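Local coordinates for arylamine n-acetyltransferase NAT (PDB 4BGF), which probably transfers the acetyl group of acetyl-coenzyme A to the amino nitrogen of arylamines, at residues 7-15 / 27-37. Sequence-based numbering, arbitrary orientation.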
# COMPACT_ATOMS: atom_id res chain seq x y z
N ALA A 7 -11.94 13.33 -9.84
CA ALA A 7 -11.87 13.57 -8.41
C ALA A 7 -10.66 12.89 -7.82
O ALA A 7 -10.08 13.37 -6.86
CB ALA A 7 -13.10 13.08 -7.75
N TYR A 8 -10.28 11.77 -8.42
CA TYR A 8 -9.13 11.00 -7.99
C TYR A 8 -7.88 11.73 -8.42
O TYR A 8 -6.89 11.78 -7.69
CB TYR A 8 -9.19 9.59 -8.60
CG TYR A 8 -7.89 8.84 -8.45
CD1 TYR A 8 -7.60 8.15 -7.27
CD2 TYR A 8 -6.95 8.84 -9.47
CE1 TYR A 8 -6.43 7.48 -7.12
CE2 TYR A 8 -5.76 8.18 -9.33
CZ TYR A 8 -5.49 7.50 -8.15
OH TYR A 8 -4.28 6.82 -8.01
N PHE A 9 -7.91 12.31 -9.61
CA PHE A 9 -6.78 13.09 -10.11
C PHE A 9 -6.56 14.37 -9.32
O PHE A 9 -5.42 14.76 -9.12
CB PHE A 9 -6.97 13.43 -11.58
CG PHE A 9 -6.79 12.26 -12.51
CD1 PHE A 9 -6.10 11.12 -12.14
CD2 PHE A 9 -7.34 12.32 -13.78
CE1 PHE A 9 -5.95 10.06 -13.01
CE2 PHE A 9 -7.20 11.26 -14.66
CZ PHE A 9 -6.50 10.13 -14.28
N ASP A 10 -7.63 15.01 -8.86
CA ASP A 10 -7.48 16.25 -8.09
C ASP A 10 -7.23 15.97 -6.60
O ASP A 10 -6.86 16.87 -5.86
CB ASP A 10 -8.69 17.18 -8.30
CG ASP A 10 -8.65 17.92 -9.66
OD1 ASP A 10 -8.82 17.26 -10.71
OD2 ASP A 10 -8.45 19.16 -9.66
N ARG A 11 -7.40 14.73 -6.18
CA ARG A 11 -7.05 14.31 -4.82
C ARG A 11 -5.54 14.20 -4.73
O ARG A 11 -4.91 14.76 -3.84
CB ARG A 11 -7.67 12.95 -4.52
CG ARG A 11 -7.05 12.15 -3.38
CD ARG A 11 -7.70 12.45 -2.03
NE ARG A 11 -7.41 11.40 -1.06
CZ ARG A 11 -6.55 11.52 -0.04
NH1 ARG A 11 -5.88 12.64 0.17
NH2 ARG A 11 -6.39 10.48 0.78
N ILE A 12 -4.98 13.45 -5.67
CA ILE A 12 -3.54 13.24 -5.74
C ILE A 12 -2.87 14.33 -6.59
O ILE A 12 -1.66 14.33 -6.74
CB ILE A 12 -3.21 11.81 -6.30
CG1 ILE A 12 -3.44 11.71 -7.82
CG2 ILE A 12 -4.04 10.77 -5.56
CD1 ILE A 12 -3.11 10.37 -8.41
N ASN A 13 -3.67 15.26 -7.11
CA ASN A 13 -3.18 16.37 -7.92
C ASN A 13 -2.36 15.86 -9.10
O ASN A 13 -1.19 16.21 -9.28
CB ASN A 13 -2.36 17.33 -7.05
CG ASN A 13 -2.28 18.74 -7.64
OD1 ASN A 13 -2.97 19.09 -8.60
ND2 ASN A 13 -1.42 19.57 -7.03
N TYR A 14 -2.98 15.01 -9.90
CA TYR A 14 -2.33 14.48 -11.08
C TYR A 14 -2.64 15.37 -12.26
O TYR A 14 -3.79 15.58 -12.62
CB TYR A 14 -2.76 13.04 -11.36
CG TYR A 14 -2.14 12.48 -12.60
CD1 TYR A 14 -0.82 12.09 -12.63
CD2 TYR A 14 -2.88 12.36 -13.75
CE1 TYR A 14 -0.26 11.57 -13.77
CE2 TYR A 14 -2.33 11.87 -14.90
CZ TYR A 14 -1.03 11.47 -14.90
OH TYR A 14 -0.51 10.98 -16.08
N ARG A 15 -1.56 15.89 -12.83
CA ARG A 15 -1.57 16.60 -14.10
C ARG A 15 -0.60 15.83 -14.96
O ARG A 15 0.58 15.74 -14.65
CB ARG A 15 -1.05 18.03 -13.93
CG ARG A 15 -1.83 18.89 -12.95
CD ARG A 15 -3.13 19.36 -13.55
NE ARG A 15 -4.17 19.42 -12.53
CZ ARG A 15 -4.42 20.46 -11.74
NH1 ARG A 15 -3.73 21.59 -11.84
NH2 ARG A 15 -5.40 20.38 -10.84
N ASP A 27 4.06 7.67 -13.31
CA ASP A 27 3.67 8.94 -12.69
C ASP A 27 2.50 8.81 -11.71
O ASP A 27 2.41 9.52 -10.70
CB ASP A 27 3.30 9.98 -13.76
CG ASP A 27 4.48 10.36 -14.64
OD1 ASP A 27 5.60 9.85 -14.41
OD2 ASP A 27 4.29 11.19 -15.56
N LEU A 28 1.57 7.94 -12.05
CA LEU A 28 0.41 7.77 -11.22
C LEU A 28 0.80 7.12 -9.93
O LEU A 28 0.33 7.52 -8.89
CB LEU A 28 -0.63 6.93 -11.92
CG LEU A 28 -1.44 7.71 -12.93
CD1 LEU A 28 -2.27 6.70 -13.66
CD2 LEU A 28 -2.32 8.75 -12.25
N VAL A 29 1.67 6.12 -10.03
CA VAL A 29 2.20 5.42 -8.87
C VAL A 29 2.93 6.38 -7.92
O VAL A 29 2.70 6.35 -6.72
CB VAL A 29 3.12 4.24 -9.30
CG1 VAL A 29 4.02 3.78 -8.17
CG2 VAL A 29 2.27 3.02 -9.76
N THR A 30 3.83 7.21 -8.46
CA THR A 30 4.59 8.18 -7.65
C THR A 30 3.68 9.15 -6.89
O THR A 30 3.82 9.32 -5.70
CB THR A 30 5.49 9.02 -8.53
OG1 THR A 30 4.67 9.66 -9.51
CG2 THR A 30 6.53 8.19 -9.25
N VAL A 31 2.77 9.80 -7.60
CA VAL A 31 1.86 10.76 -6.99
C VAL A 31 0.79 10.15 -6.05
O VAL A 31 0.37 10.77 -5.10
CB VAL A 31 1.17 11.56 -8.10
CG1 VAL A 31 0.37 12.68 -7.53
CG2 VAL A 31 2.19 12.17 -9.02
N HIS A 32 0.35 8.93 -6.36
CA HIS A 32 -0.55 8.17 -5.51
C HIS A 32 0.13 7.91 -4.19
O HIS A 32 -0.38 8.25 -3.14
CB HIS A 32 -0.89 6.83 -6.19
CG HIS A 32 -1.79 5.93 -5.38
ND1 HIS A 32 -3.11 5.71 -5.71
CD2 HIS A 32 -1.55 5.16 -4.29
CE1 HIS A 32 -3.65 4.88 -4.84
NE2 HIS A 32 -2.72 4.53 -3.97
N SER A 33 1.32 7.31 -4.27
CA SER A 33 2.16 6.96 -3.11
C SER A 33 2.44 8.13 -2.20
O SER A 33 2.58 8.00 -0.98
CB SER A 33 3.50 6.41 -3.59
OG SER A 33 3.33 5.17 -4.21
N ARG A 34 2.50 9.29 -2.83
CA ARG A 34 2.94 10.52 -2.22
C ARG A 34 1.83 11.16 -1.41
O ARG A 34 2.11 11.81 -0.42
CB ARG A 34 3.47 11.44 -3.33
CG ARG A 34 4.04 12.74 -2.91
CD ARG A 34 4.04 13.71 -4.08
NE ARG A 34 4.99 13.34 -5.12
CZ ARG A 34 5.00 13.82 -6.36
NH1 ARG A 34 4.10 14.70 -6.77
NH2 ARG A 34 5.94 13.42 -7.20
N THR A 35 0.59 10.90 -1.78
CA THR A 35 -0.53 11.64 -1.23
C THR A 35 -1.53 10.79 -0.46
O THR A 35 -2.05 11.26 0.55
CB THR A 35 -1.29 12.42 -2.31
OG1 THR A 35 -2.00 11.50 -3.12
CG2 THR A 35 -0.33 13.26 -3.17
N ILE A 36 -1.82 9.57 -0.91
CA ILE A 36 -2.73 8.70 -0.18
C ILE A 36 -1.90 7.76 0.70
O ILE A 36 -1.15 6.94 0.20
CB ILE A 36 -3.68 7.91 -1.12
CG1 ILE A 36 -4.30 8.84 -2.14
CG2 ILE A 36 -4.78 7.20 -0.31
CD1 ILE A 36 -5.27 8.16 -3.05
N PRO A 37 -2.01 7.92 2.03
CA PRO A 37 -1.18 7.15 2.94
C PRO A 37 -1.66 5.72 3.10
O PRO A 37 -2.75 5.35 2.69
CB PRO A 37 -1.33 7.90 4.25
CG PRO A 37 -2.64 8.47 4.19
CD PRO A 37 -2.91 8.80 2.77
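Tyr8 OH and His32 ND1 lie 2.8 Å apart in a hydrogen bond that either group could donate. The hydroxyl meets the imidazole at its edge, near the ring plane, and the two side chains cross at about a right angle. With CG anti to the backbone N (chi1 167°), the tyrosine ring is carried across to helix 22-35, although its CB does not point there. His32 uses its other nitrogen, NE2, on His73 of helix 70-83, so both polar ends of this buried ring are satisfied and its rotation is fixed. Ile36 CD1 packs over one imidazole face, toward the rim.

Beside this polar pair, Ile12 fills the angle between the helices, whose short segments cross at 65°. Its branched side chain serves two directions: CG2 meets Ile36 CD1 at 3.8 Å, while CD1 points to Leu28 CD2. Thr35 OG1 also lies against CG2 but gives its hydrogen bond to Val31 O, one turn back, so a polar residue can sit on this apolar surface.

The contact joins the first two helices of the N-terminal helical part of the arylamine N-acetyltransferase fold. Asn13 is the first residue to leave helical backbone angles, with a positive phi that asparagine tolerates comparatively well, and the chain turns there so that Tyr14 faces the second helix. Leu28 CD2 stands over the centre of the Tyr14 ring in a CH-pi contact, 3.6 Å from the centroid and 9° off the normal. The same methyl touches Phe9 CE1 at 3.9 Å. Asp27 CB approaches the Tyr14 ring edge, and Tyr14 OH bonds to Ala17 O.

At the other end, Ile36 CG1 lies over one face of the Arg11 guanidinium, toward the rim; this flat group can rest on an aliphatic side chain while its N-H groups bond to carbonyls such as Leu61 O of helix 54-63, which holds NE.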